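Local coordinates for protein aspartate-semialdehyde dehydrogenase (Thermus thermophilus, PDB 2YV3) that probably catalyses the NADPH-dependent reductive dephosphorylation of L-aspartyl-4-phosphate to L-aspartate-semialdehyde, a step toward lysine, methionine and threonine, at residues E15-K18 with V19-R23; S93-R96 with Y97-W100; T167-H170 with R171-G175; K209-W212 with E213-I217; P249-P252 with E253-R256. All coordinates share one frame; numbering follows the deposited sequence.

Interaction 1 (E15-K18 with V19-R23); sequences EILK and VLEAR
V19 reaches back one turn to E15, its backbone N 3.1 Å from E15 O, with the N-H aimed almost straight at the oxygen (166°). V19 CG1, anti to the carbonyl carbon (chi1 -37°), rests beside that same O at 3.5 Å, while the side chain packs outward on A320 and L313. L20 follows with a weak backbone bond to I16; its CD2 makes a loose methyl contact with I16 CG2 at 4.5 Å, and F25 and A320 adjoin the leucine too. E21 N leans on both L17 O and K18 O through weak, bent bonds. Its extended side chain runs alongside L17, pointing the same way, so that OE1 lies 3.4 Å from L17 CD2; F45 of strand 42-45 touches both residues, and R46 N bonds weakly to OE1. A22 N turns to K18 O at a modelled distance too short to trust in detail. R23 leaves the helix with its N on V19 O at 2.7 Å. Within the first segment, the K18 chain bends at chi3 and chi4 and folds back, placing NZ 2.5 Å from E15 OE2 in a salt bridge. Helix 11-22 belongs to the beta-alpha-beta unit formed with strands 3-6 and 31-34 in the Rossmann-type NAD-binding domain; I16 lies one turn after V12, a predicted NADP(+)-binding residue on the same helix. The chemistry is divided: I16, V19 and L20 bury hydrocarbon in the domain, whereas the buried E15 carboxylate, shared by K18 and R236, is likely to stay ionised.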
loop_
_atom_site.group_PDB
_atom_site.type_symbol
_atom_site.label_atom_id
_atom_site.label_comp_id
_atom_site.label_asym_id
_atom_site.label_seq_id
_atom_site.Cartn_x
_atom_site.Cartn_y
_atom_site.Cartn_z
ATOM N N GLU A 15 -18.809 12.812 12.668
ATOM C CA GLU A 15 -19.187 12.899 11.266
ATOM C C GLU A 15 -20.672 12.551 11.194
ATOM O O GLU A 15 -21.411 13.104 10.389
ATOM C CB GLU A 15 -18.358 11.946 10.382
ATOM C CG GLU A 15 -16.842 12.224 10.355
ATOM C CD GLU A 15 -16.461 13.710 10.173
ATOM O OE1 GLU A 15 -15.296 13.995 9.801
ATOM O OE2 GLU A 15 -17.311 14.592 10.409
ATOM N N ILE A 16 -21.111 11.649 12.060
ATOM C CA ILE A 16 -22.514 11.272 12.082
ATOM C C ILE A 16 -23.439 12.486 12.215
ATOM O O ILE A 16 -24.576 12.437 11.760
ATOM C CB ILE A 16 -22.818 10.279 13.225
ATOM C CG1 ILE A 16 -22.026 8.989 13.010
ATOM C CG2 ILE A 16 -24.289 9.957 13.256
ATOM C CD1 ILE A 16 -22.241 7.938 14.067
ATOM N N LEU A 17 -22.974 13.576 12.823
ATOM C CA LEU A 17 -23.837 14.750 12.944
ATOM C C LEU A 17 -23.928 15.468 11.612
ATOM O O LEU A 17 -25.025 15.784 11.146
ATOM C CB LEU A 17 -23.346 15.717 14.043
ATOM C CG LEU A 17 -22.567 17.055 13.902
ATOM C CD1 LEU A 17 -21.169 16.819 13.362
ATOM C CD2 LEU A 17 -23.323 18.051 13.031
ATOM N N LYS A 18 -22.788 15.699 10.974
ATOM C CA LYS A 18 -22.810 16.408 9.708
ATOM C C LYS A 18 -23.466 15.714 8.512
ATOM O O LYS A 18 -24.233 16.357 7.801
ATOM C CB LYS A 18 -21.412 16.911 9.340
ATOM C CG LYS A 18 -20.345 15.879 9.265
ATOM C CD LYS A 18 -19.018 16.559 8.970
ATOM C CE LYS A 18 -18.580 17.517 10.072
ATOM N NZ LYS A 18 -18.100 16.802 11.289
ATOM N N VAL A 19 -23.199 14.438 8.263
ATOM C CA VAL A 19 -23.880 13.826 7.125
ATOM C C VAL A 19 -25.366 13.848 7.488
ATOM O O VAL A 19 -26.219 14.148 6.648
ATOM C CB VAL A 19 -23.442 12.342 6.830
ATOM C CG1 VAL A 19 -21.960 12.174 7.087
ATOM C CG2 VAL A 19 -24.277 11.356 7.634
ATOM N N LEU A 20 -25.661 13.560 8.756
ATOM C CA LEU A 20 -27.035 13.545 9.237
ATOM C C LEU A 20 -27.616 14.914 8.976
ATOM O O LEU A 20 -28.809 15.074 8.744
ATOM C CB LEU A 20 -27.068 13.242 10.725
ATOM C CG LEU A 20 -28.366 12.628 11.231
ATOM C CD1 LEU A 20 -28.773 11.482 10.322
ATOM C CD2 LEU A 20 -28.175 12.149 12.674
ATOM N N GLU A 21 -26.754 15.912 9.010
ATOM C CA GLU A 21 -27.172 17.267 8.746
ATOM C C GLU A 21 -27.262 17.449 7.218
ATOM O O GLU A 21 -28.296 17.875 6.689
ATOM C CB GLU A 21 -26.137 18.203 9.337
ATOM C CG GLU A 21 -26.474 19.658 9.260
ATOM C CD GLU A 21 -25.361 20.528 9.810
ATOM O OE1 GLU A 21 -24.864 20.238 10.923
ATOM O OE2 GLU A 21 -24.988 21.506 9.133
ATOM N N ALA A 22 -26.180 17.078 6.525
ATOM C CA ALA A 22 -26.039 17.215 5.071
ATOM C C ALA A 22 -27.032 16.492 4.191
ATOM O O ALA A 22 -27.199 16.859 3.032
ATOM C CB ALA A 22 -24.616 16.816 4.643
ATOM N N ARG A 23 -27.654 15.444 4.715
ATOM C CA ARG A 23 -28.638 14.687 3.948
ATOM C C ARG A 23 -30.000 15.231 4.318
ATOM O O ARG A 23 -31.024 14.754 3.836
ATOM C CB ARG A 23 -28.606 13.200 4.306
ATOM C CG ARG A 23 -27.240 12.551 4.273
ATOM C CD ARG A 23 -27.260 11.261 3.460
ATOM N NE ARG A 23 -26.710 11.495 2.129
ATOM C CZ ARG A 23 -26.834 10.663 1.100
ATOM N NH1 ARG A 23 -27.499 9.520 1.230
ATOM N NH2 ARG A 23 -26.286 10.975 -0.061
#

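Interaction 2 (S93-R96 with Y97-W100); sequences SAWR and YEPW
Y97 folds its ring back over R96, the residue just before it. From CB, 3.6 Å from R96 C, the torsion chi1 of -35° sets CG beside the backbone N and turns the ring above the arginine side chain. R96 CB then lies over the ring centre, 3.7 Å from the centroid and 12° off the normal, a CH-pi contact. CE2 and CZ pass near S93 OG, and at the tip OH shares a 2.8 Å hydrogen bond with S93 OG. The same OH sits at the edge of the R96 guanidinium, 3.2 Å from NH1, the tyrosine ring and guanidinium planes 82° apart; S93 CB lies above one guanidinium face, toward its rim. E213 pairs with NH1 and N122 O takes NE. A type I turn from W95 to E98 carries the group, and across the turn the six-membered rings of W95, its first residue, and W100 meet rim to rim, centroids 5.5 Å apart. A leucine in place of Y97 would probably leave S93 OG without its hydroxyl mate and R96 CB without an aromatic face. R96 is predicted to bind phosphate, so Y97 and S93 would form part of its second shell, consistent with a guanidinium held in a fixed orientation for an anion.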
loop_
_atom_site.group_PDB
_atom_site.type_symbol
_atom_site.label_atom_id
_atom_site.label_comp_id
_atom_site.label_asym_id
_atom_site.label_seq_id
_atom_site.Cartn_x
_atom_site.Cartn_y
_atom_site.Cartn_z
ATOM N N SER A 93 -18.282 -3.741 16.041
ATOM C CA SER A 93 -18.284 -5.152 15.681
ATOM C C SER A 93 -18.635 -5.857 16.973
ATOM O O SER A 93 -17.754 -6.237 17.754
ATOM C CB SER A 93 -16.909 -5.607 15.195
ATOM O OG SER A 93 -17.046 -6.845 14.525
ATOM N N ALA A 94 -19.933 -5.983 17.209
ATOM C CA ALA A 94 -20.433 -6.607 18.411
ATOM C C ALA A 94 -21.548 -7.534 17.994
ATOM O O ALA A 94 -21.673 -8.637 18.524
ATOM C CB ALA A 94 -20.956 -5.553 19.361
ATOM N N TRP A 95 -22.340 -7.086 17.021
ATOM C CA TRP A 95 -23.459 -7.870 16.515
ATOM C C TRP A 95 -23.320 -8.299 15.040
ATOM O O TRP A 95 -24.186 -8.997 14.515
ATOM C CB TRP A 95 -24.754 -7.078 16.694
ATOM C CG TRP A 95 -24.917 -6.549 18.065
ATOM C CD1 TRP A 95 -24.690 -5.270 18.485
ATOM C CD2 TRP A 95 -25.301 -7.289 19.221
ATOM N NE1 TRP A 95 -24.907 -5.172 19.830
ATOM C CE2 TRP A 95 -25.283 -6.398 20.311
ATOM C CE3 TRP A 95 -25.659 -8.627 19.446
ATOM C CZ2 TRP A 95 -25.608 -6.792 21.612
ATOM C CZ3 TRP A 95 -25.983 -9.022 20.743
ATOM C CH2 TRP A 95 -25.954 -8.101 21.809
ATOM N N ARG A 96 -22.231 -7.879 14.391
ATOM C CA ARG A 96 -21.966 -8.193 12.984
ATOM C C ARG A 96 -22.025 -9.664 12.621
ATOM O O ARG A 96 -22.715 -10.054 11.690
ATOM C CB ARG A 96 -20.585 -7.700 12.573
ATOM C CG ARG A 96 -20.459 -6.239 12.233
ATOM C CD ARG A 96 -19.001 -5.967 11.916
ATOM N NE ARG A 96 -18.674 -4.548 11.927
ATOM C CZ ARG A 96 -17.433 -4.087 11.950
ATOM N NH1 ARG A 96 -16.420 -4.940 11.958
ATOM N NH2 ARG A 96 -17.200 -2.783 11.991
ATOM N N TYR A 97 -21.277 -10.478 13.350
ATOM C CA TYR A 97 -21.225 -11.902 13.070
ATOM C C TYR A 97 -22.265 -12.663 13.839
ATOM O O TYR A 97 -22.003 -13.747 14.322
ATOM C CB TYR A 97 -19.827 -12.427 13.391
ATOM C CG TYR A 97 -18.784 -11.384 13.071
ATOM C CD1 TYR A 97 -18.620 -10.916 11.765
ATOM C CD2 TYR A 97 -18.071 -10.751 14.090
ATOM C CE1 TYR A 97 -17.794 -9.844 11.486
ATOM C CE2 TYR A 97 -17.238 -9.672 13.812
ATOM C CZ TYR A 97 -17.110 -9.229 12.505
ATOM O OH TYR A 97 -16.284 -8.175 12.223
ATOM N N GLU A 98 -23.459 -12.101 13.951
ATOM C CA GLU A 98 -24.519 -12.785 14.678
ATOM C C GLU A 98 -25.703 -13.077 13.743
ATOM O O GLU A 98 -26.251 -12.171 13.125
ATOM C CB GLU A 98 -24.948 -11.937 15.877
ATOM C CG GLU A 98 -23.829 -11.051 16.473
ATOM C CD GLU A 98 -22.522 -11.792 16.849
ATOM O OE1 GLU A 98 -22.582 -12.822 17.562
ATOM O OE2 GLU A 98 -21.427 -11.324 16.442
ATOM N N PRO A 99 -26.088 -14.362 13.621
ATOM C CA PRO A 99 -27.169 -14.953 12.813
ATOM C C PRO A 99 -28.549 -14.256 12.788
ATOM O O PRO A 99 -29.388 -14.543 11.930
ATOM C CB PRO A 99 -27.267 -16.368 13.371
ATOM C CG PRO A 99 -25.851 -16.672 13.720
ATOM C CD PRO A 99 -25.389 -15.410 14.390
ATOM N N TRP A 100 -28.788 -13.339 13.714
ATOM C CA TRP A 100 -30.080 -12.672 13.752
ATOM C C TRP A 100 -30.002 -11.213 13.310
ATOM O O TRP A 100 -31.034 -10.544 13.188
ATOM C CB TRP A 100 -30.663 -12.773 15.178
ATOM C CG TRP A 100 -30.208 -11.696 16.146
ATOM C CD1 TRP A 100 -30.536 -10.369 16.110
ATOM C CD2 TRP A 100 -29.437 -11.880 17.341
ATOM N NE1 TRP A 100 -30.027 -9.721 17.211
ATOM C CE2 TRP A 100 -29.347 -10.625 17.982
ATOM C CE3 TRP A 100 -28.813 -12.986 17.936
ATOM C CZ2 TRP A 100 -28.667 -10.445 19.181
ATOM C CZ3 TRP A 100 -28.134 -12.806 19.136
ATOM C CH2 TRP A 100 -28.067 -11.544 19.743
#

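Interaction 3 (T167-H170 with R171-G175); sequences TETH and RFLHG
The C-terminal end of helix 159-173, in the dimerisation domain, brings H170 and H174 together at the subunit interface. Their side chains lie side by side, rim to rim, with centroids 5.1 Å apart and planes only 24° from parallel. H170 and H174 also meet H174 and H170 of the second subunit, ring to ring at steep angles, and T169 packs on T169 of that subunit. On another side of the helix, E168 and R171 run side by side: OE1 approaches NH1 at 3.0 Å in a salt bridge, though the place of NH1 is less sure, and the carboxylate and guanidinium planes stand 66° apart. The bend at chi2 (-47°) curls the E168 carboxylate toward R171, while OE2 accepts a bond from K179 N. T169 CG2 touches L173 CD2 at 4.0 Å. Backbone bonds from R171 N to T167 O and from F172 N to E168 O continue the helix, and G175, with positive phi, takes the chain out of it. Between the two histidines one water, lying at the edge of both rings, is held by H170 NE2 at 2.9 Å and by H174 NE2 at 2.7 Å.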
loop_
_atom_site.group_PDB
_atom_site.type_symbol
_atom_site.label_atom_id
_atom_site.label_comp_id
_atom_site.label_asym_id
_atom_site.label_seq_id
_atom_site.Cartn_x
_atom_site.Cartn_y
_atom_site.Cartn_z
ATOM N N THR A 167 0.990 15.733 14.709
ATOM C CA THR A 167 2.011 16.104 15.656
ATOM C C THR A 167 3.274 15.283 15.473
ATOM O O THR A 167 4.360 15.825 15.467
ATOM C CB THR A 167 1.481 15.949 17.103
ATOM O OG1 THR A 167 2.563 16.038 18.034
ATOM C CG2 THR A 167 0.796 14.620 17.278
ATOM N N GLU A 168 3.147 13.978 15.302
ATOM C CA GLU A 168 4.328 13.143 15.132
ATOM C C GLU A 168 5.133 13.433 13.873
ATOM O O GLU A 168 6.354 13.592 13.934
ATOM C CB GLU A 168 3.944 11.663 15.169
ATOM C CG GLU A 168 3.470 11.193 16.546
ATOM C CD GLU A 168 4.391 11.657 17.682
ATOM O OE1 GLU A 168 4.114 12.731 18.271
ATOM O OE2 GLU A 168 5.398 10.958 17.972
ATOM N N THR A 169 4.460 13.492 12.728
ATOM C CA THR A 169 5.156 13.767 11.481
ATOM C C THR A 169 5.829 15.125 11.649
ATOM O O THR A 169 6.827 15.428 10.999
ATOM C CB THR A 169 4.182 13.811 10.271
ATOM O OG1 THR A 169 3.347 12.646 10.273
ATOM C CG2 THR A 169 4.962 13.838 8.963
ATOM N N HIS A 170 5.281 15.927 12.557
ATOM C CA HIS A 170 5.806 17.260 12.816
ATOM C C HIS A 170 7.134 17.236 13.560
ATOM O O HIS A 170 8.102 17.907 13.180
ATOM C CB HIS A 170 4.793 18.090 13.608
ATOM C CG HIS A 170 4.948 19.566 13.406
ATOM N ND1 HIS A 170 3.872 20.427 13.331
ATOM C CD2 HIS A 170 6.055 20.329 13.232
ATOM C CE1 HIS A 170 4.311 21.656 13.119
ATOM N NE2 HIS A 170 5.632 21.622 13.054
ATOM N N ARG A 171 7.175 16.471 14.638
ATOM C CA ARG A 171 8.398 16.362 15.405
ATOM C C ARG A 171 9.445 15.640 14.550
ATOM O O ARG A 171 10.626 15.970 14.604
ATOM C CB ARG A 171 8.106 15.636 16.715
ATOM C CG ARG A 171 7.303 16.478 17.724
ATOM C CD ARG A 171 6.843 15.591 18.863
ATOM N NE ARG A 171 7.918 14.688 19.274
ATOM C CZ ARG A 171 7.731 13.484 19.809
ATOM N NH1 ARG A 171 6.500 13.030 20.003
ATOM N NH2 ARG A 171 8.776 12.730 20.144
ATOM N N PHE A 172 8.996 14.685 13.736
ATOM C CA PHE A 172 9.888 13.956 12.825
ATOM C C PHE A 172 10.697 15.003 12.027
ATOM O O PHE A 172 11.920 15.048 12.109
ATOM C CB PHE A 172 9.073 13.081 11.849
ATOM C CG PHE A 172 9.926 12.242 10.929
ATOM C CD1 PHE A 172 10.539 11.083 11.387
ATOM C CD2 PHE A 172 10.204 12.671 9.633
ATOM C CE1 PHE A 172 11.429 10.368 10.574
ATOM C CE2 PHE A 172 11.095 11.961 8.810
ATOM C CZ PHE A 172 11.710 10.812 9.281
ATOM N N LEU A 173 10.005 15.851 11.266
ATOM C CA LEU A 173 10.665 16.893 10.483
ATOM C C LEU A 173 11.618 17.768 11.279
ATOM O O LEU A 173 12.470 18.439 10.702
ATOM C CB LEU A 173 9.626 17.789 9.813
ATOM C CG LEU A 173 9.064 17.237 8.507
ATOM C CD1 LEU A 173 10.217 17.080 7.516
ATOM C CD2 LEU A 173 8.388 15.903 8.735
ATOM N N HIS A 174 11.479 17.758 12.600
ATOM C CA HIS A 174 12.323 18.583 13.457
ATOM C C HIS A 174 13.432 17.824 14.169
ATOM O O HIS A 174 14.154 18.391 14.984
ATOM C CB HIS A 174 11.462 19.323 14.481
ATOM C CG HIS A 174 10.619 20.406 13.886
ATOM N ND1 HIS A 174 11.154 21.444 13.154
ATOM C CD2 HIS A 174 9.283 20.619 13.922
ATOM C CE1 HIS A 174 10.182 22.252 12.767
ATOM N NE2 HIS A 174 9.037 21.774 13.220
ATOM N N GLY A 175 13.554 16.537 13.865
ATOM C CA GLY A 175 14.606 15.740 14.465
ATOM C C GLY A 175 14.205 14.744 15.527
ATOM O O GLY A 175 14.605 13.581 15.451
HETATM O O HOH W 1 7.496 23.553 11.953
#

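Interaction 4 (K209-W212 with E213-I217); sequences KVVW and ETHKI
V211 CG1 sits over one face of the H215 ring, 3.7 Å from the centroid, 21° off the normal and displaced toward the rim, a CH-pi contact between residues one helical turn apart. The two side chains point the same way; V211 CG1, trans to its own N (chi1 -163°), is the branch that reaches the ring face. Their backbones are joined as well, H215 N giving V211 O a nearly straight bond of 2.8 Å. T214 turns its hydroxyl back to donate to V210 O, at a modelled length too short to weigh. K209 and E213 also lie side by side: E213 N bonds to K209 O at 2.9 Å, and K209 CB is 4.0 Å from E213 OE2. Their charged ends do not meet, NZ and OE1 standing 5.3 Å apart. This is helix 205-219 of the dimerisation domain, which widens to a pi-type turn at 215-217. One face of it packs on strand 224-228, where I225 touches V210, V211 and T214, and V210 also meets T126 and L130 of helix 125-141. Farther out, I223 O fixes the imidazole through NE2. T127 OG1 bonds to E213 OE2, and E206 pairs with K209 NZ; the K209 side chain is about 6 Å from that of C125, the predicted acyl-thioester residue. The extended K216 chain carries NZ to the backbone O atoms of R96 and V101.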
loop_
_atom_site.group_PDB
_atom_site.type_symbol
_atom_site.label_atom_id
_atom_site.label_comp_id
_atom_site.label_asym_id
_atom_site.label_seq_id
_atom_site.Cartn_x
_atom_site.Cartn_y
_atom_site.Cartn_z
ATOM N N LYS A 209 -11.935 -9.707 8.316
ATOM C CA LYS A 209 -13.232 -9.086 8.139
ATOM C C LYS A 209 -13.538 -8.935 6.656
ATOM O O LYS A 209 -14.672 -9.173 6.234
ATOM C CB LYS A 209 -13.233 -7.734 8.851
ATOM C CG LYS A 209 -13.115 -7.908 10.354
ATOM C CD LYS A 209 -12.535 -6.693 11.070
ATOM C CE LYS A 209 -13.501 -5.513 11.117
ATOM N NZ LYS A 209 -12.961 -4.398 11.952
ATOM N N VAL A 210 -12.528 -8.568 5.860
ATOM C CA VAL A 210 -12.722 -8.405 4.422
ATOM C C VAL A 210 -13.409 -9.645 3.882
ATOM O O VAL A 210 -14.066 -9.589 2.853
ATOM C CB VAL A 210 -11.370 -8.208 3.660
ATOM C CG1 VAL A 210 -11.612 -8.111 2.148
ATOM C CG2 VAL A 210 -10.655 -6.955 4.169
ATOM N N VAL A 211 -13.264 -10.760 4.596
ATOM C CA VAL A 211 -13.866 -12.037 4.206
ATOM C C VAL A 211 -15.219 -12.338 4.869
ATOM O O VAL A 211 -16.238 -12.414 4.185
ATOM C CB VAL A 211 -12.926 -13.208 4.525
ATOM C CG1 VAL A 211 -13.366 -14.443 3.749
ATOM C CG2 VAL A 211 -11.492 -12.829 4.205
ATOM N N TRP A 212 -15.232 -12.522 6.189
ATOM C CA TRP A 212 -16.479 -12.827 6.903
ATOM C C TRP A 212 -17.605 -11.824 6.606
ATOM O O TRP A 212 -18.784 -12.184 6.552
ATOM C CB TRP A 212 -16.249 -12.857 8.417
ATOM C CG TRP A 212 -15.134 -13.754 8.861
ATOM C CD1 TRP A 212 -14.685 -14.885 8.239
ATOM C CD2 TRP A 212 -14.351 -13.615 10.053
ATOM N NE1 TRP A 212 -13.668 -15.454 8.971
ATOM C CE2 TRP A 212 -13.444 -14.693 10.089
ATOM C CE3 TRP A 212 -14.329 -12.679 11.099
ATOM C CZ2 TRP A 212 -12.529 -14.866 11.122
ATOM C CZ3 TRP A 212 -13.425 -12.851 12.127
ATOM C CH2 TRP A 212 -12.536 -13.935 12.133
ATOM N N GLU A 213 -17.247 -10.560 6.430
ATOM C CA GLU A 213 -18.258 -9.566 6.139
ATOM C C GLU A 213 -18.756 -9.712 4.711
ATOM O O GLU A 213 -19.957 -9.581 4.463
ATOM C CB GLU A 213 -17.711 -8.160 6.376
ATOM C CG GLU A 213 -17.630 -7.793 7.846
ATOM C CD GLU A 213 -16.999 -6.445 8.054
ATOM O OE1 GLU A 213 -17.172 -5.877 9.153
ATOM O OE2 GLU A 213 -16.317 -5.961 7.116
ATOM N N THR A 214 -17.841 -9.987 3.779
ATOM C CA THR A 214 -18.206 -10.168 2.372
ATOM C C THR A 214 -19.084 -11.424 2.218
ATOM O O THR A 214 -20.177 -11.386 1.643
ATOM C CB THR A 214 -16.946 -10.337 1.474
ATOM O OG1 THR A 214 -16.115 -9.171 1.569
ATOM C CG2 THR A 214 -17.350 -10.538 0.024
ATOM N N HIS A 215 -18.592 -12.533 2.753
ATOM C CA HIS A 215 -19.299 -13.798 2.690
ATOM C C HIS A 215 -20.745 -13.695 3.178
ATOM O O HIS A 215 -21.593 -14.508 2.800
ATOM C CB HIS A 215 -18.534 -14.837 3.498
ATOM C CG HIS A 215 -17.332 -15.389 2.794
ATOM N ND1 HIS A 215 -16.535 -16.373 3.343
ATOM C CD2 HIS A 215 -16.833 -15.147 1.558
ATOM C CE1 HIS A 215 -15.604 -16.719 2.472
ATOM N NE2 HIS A 215 -15.762 -15.990 1.379
ATOM N N LYS A 216 -21.029 -12.694 4.004
ATOM C CA LYS A 216 -22.379 -12.491 4.522
ATOM C C LYS A 216 -23.104 -11.346 3.807
ATOM O O LYS A 216 -24.276 -11.476 3.437
ATOM C CB LYS A 216 -22.342 -12.207 6.026
ATOM C CG LYS A 216 -23.714 -11.955 6.636
ATOM C CD LYS A 216 -23.603 -11.483 8.070
ATOM C CE LYS A 216 -24.965 -11.350 8.711
ATOM N NZ LYS A 216 -24.838 -11.217 10.193
ATOM N N ILE A 217 -22.405 -10.226 3.629
ATOM C CA ILE A 217 -22.967 -9.059 2.956
ATOM C C ILE A 217 -23.398 -9.427 1.535
ATOM O O ILE A 217 -24.299 -8.820 0.967
ATOM C CB ILE A 217 -21.935 -7.902 2.915
ATOM C CG1 ILE A 217 -21.647 -7.426 4.340
ATOM C CG2 ILE A 217 -22.456 -6.745 2.056
ATOM C CD1 ILE A 217 -20.423 -6.579 4.455
#

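Interaction 5 (P249-P252 with E253-R256); sequences PVTP and EAAR
Torsions of -21° at chi1 of T251 and -80° at chi2 of E253 bring these two side chains together, crossing at about a right angle. The bent glutamate lies with CG 3.4 Å from T251 CG2, and its carboxylate curls back beside the P252 ring, with which E253 runs in the same direction. T251 CB also touches A254 CB, at 3.4 Å. T251 O is gripped twice: A255 N meets it nearly along the C=O axis at 2.9 Å, while A254 N, at 2.7 Å, approaches from above the carbonyl plane. These bonds start helix 252-259, which follows strand 237-246 in the dimerisation domain, away from the annotated sites; proline is tolerated in a first turn, where a backbone N-H would have no carbonyl of a preceding turn to bond. The fold packs against this start: P252 rests on I293 and K295 of strand 288-295, A254 and A255 on F141 of helix 125-141. A glycine at P252 would probably uncover I293 and K295 on this side and leave the chain entering the helix free to turn. R256 bonds weakly through its N to P252 O, with its CB 3.2 Å from the same oxygen.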
loop_
_atom_site.group_PDB
_atom_site.type_symbol
_atom_site.label_atom_id
_atom_site.label_comp_id
_atom_site.label_asym_id
_atom_site.label_seq_id
_atom_site.Cartn_x
_atom_site.Cartn_y
_atom_site.Cartn_z
ATOM N N PRO A 249 -16.362 -13.718 -18.615
ATOM C CA PRO A 249 -15.264 -12.994 -19.265
ATOM C C PRO A 249 -15.360 -11.516 -18.934
ATOM O O PRO A 249 -16.364 -10.855 -19.255
ATOM C CB PRO A 249 -15.515 -13.257 -20.742
ATOM C CG PRO A 249 -17.020 -13.234 -20.816
ATOM C CD PRO A 249 -17.410 -14.070 -19.598
ATOM N N VAL A 250 -14.336 -10.994 -18.268
ATOM C CA VAL A 250 -14.365 -9.586 -17.942
ATOM C C VAL A 250 -13.892 -8.829 -19.126
ATOM O O VAL A 250 -13.473 -9.403 -20.127
ATOM C CB VAL A 250 -13.460 -9.171 -16.780
ATOM C CG1 VAL A 250 -14.313 -8.551 -15.696
ATOM C CG2 VAL A 250 -12.653 -10.338 -16.279
ATOM N N THR A 251 -13.944 -7.519 -18.970
ATOM C CA THR A 251 -13.553 -6.589 -19.998
ATOM C C THR A 251 -13.374 -5.289 -19.241
ATOM O O THR A 251 -14.305 -4.819 -18.565
ATOM C CB THR A 251 -14.697 -6.436 -21.014
ATOM O OG1 THR A 251 -15.564 -7.589 -20.923
ATOM C CG2 THR A 251 -14.143 -6.332 -22.425
ATOM N N PRO A 252 -12.161 -4.719 -19.270
ATOM C CA PRO A 252 -12.063 -3.462 -18.535
ATOM C C PRO A 252 -13.096 -2.469 -19.081
ATOM O O PRO A 252 -13.518 -1.545 -18.375
ATOM C CB PRO A 252 -10.606 -3.042 -18.754
ATOM C CG PRO A 252 -10.074 -4.010 -19.802
ATOM C CD PRO A 252 -10.825 -5.250 -19.562
ATOM N N GLU A 253 -13.521 -2.687 -20.326
ATOM C CA GLU A 253 -14.523 -1.819 -20.937
ATOM C C GLU A 253 -15.952 -2.220 -20.597
ATOM O O GLU A 253 -16.882 -1.470 -20.864
ATOM C CB GLU A 253 -14.353 -1.743 -22.462
ATOM C CG GLU A 253 -13.891 -3.036 -23.136
ATOM C CD GLU A 253 -12.382 -3.266 -23.026
ATOM O OE1 GLU A 253 -11.613 -2.417 -23.547
ATOM O OE2 GLU A 253 -11.970 -4.290 -22.424
ATOM N N ALA A 254 -16.139 -3.393 -20.005
ATOM C CA ALA A 254 -17.478 -3.817 -19.635
ATOM C C ALA A 254 -17.677 -3.535 -18.149
ATOM O O ALA A 254 -18.794 -3.290 -17.691
ATOM C CB ALA A 254 -17.665 -5.300 -19.935
ATOM N N ALA A 255 -16.588 -3.569 -17.391
ATOM C CA ALA A 255 -16.666 -3.299 -15.960
ATOM C C ALA A 255 -16.825 -1.802 -15.752
ATOM O O ALA A 255 -17.375 -1.369 -14.740
ATOM C CB ALA A 255 -15.406 -3.803 -15.252
ATOM N N ARG A 256 -16.351 -1.035 -16.739
ATOM C CA ARG A 256 -16.397 0.420 -16.747
ATOM C C ARG A 256 -17.809 0.945 -16.905
ATOM O O ARG A 256 -18.332 1.615 -16.013
ATOM C CB ARG A 256 -15.533 0.952 -17.884
ATOM C CG ARG A 256 -14.339 1.768 -17.416
ATOM C CD ARG A 256 -13.223 1.760 -18.451
ATOM N NE ARG A 256 -13.530 2.561 -19.638
ATOM C CZ ARG A 256 -13.008 2.337 -20.843
ATOM N NH1 ARG A 256 -12.160 1.327 -21.027
ATOM N NH2 ARG A 256 -13.311 3.135 -21.856
#

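From the N terminus the five contacts follow in series; each joins adjoining segments within a turn or two of chain, so none closes a long loop and none nests in or crosses another. Interaction 1 lies on helix 11-22 and interaction 2 in the loop between strands 87-90 and 119-121, both in the NAD-binding domain. Interactions 3, 4 and 5 belong to the dimerisation domain, on helix 159-173, helix 205-219 and the start of helix 252-259. Only interactions 2 and 4 touch: R96 and K216, and R96 and E213, tie the domains together at the predicted phosphate-binding residue, R96. Interaction 3 reaches the second subunit, with its centre about 45 Å from that of interaction 5.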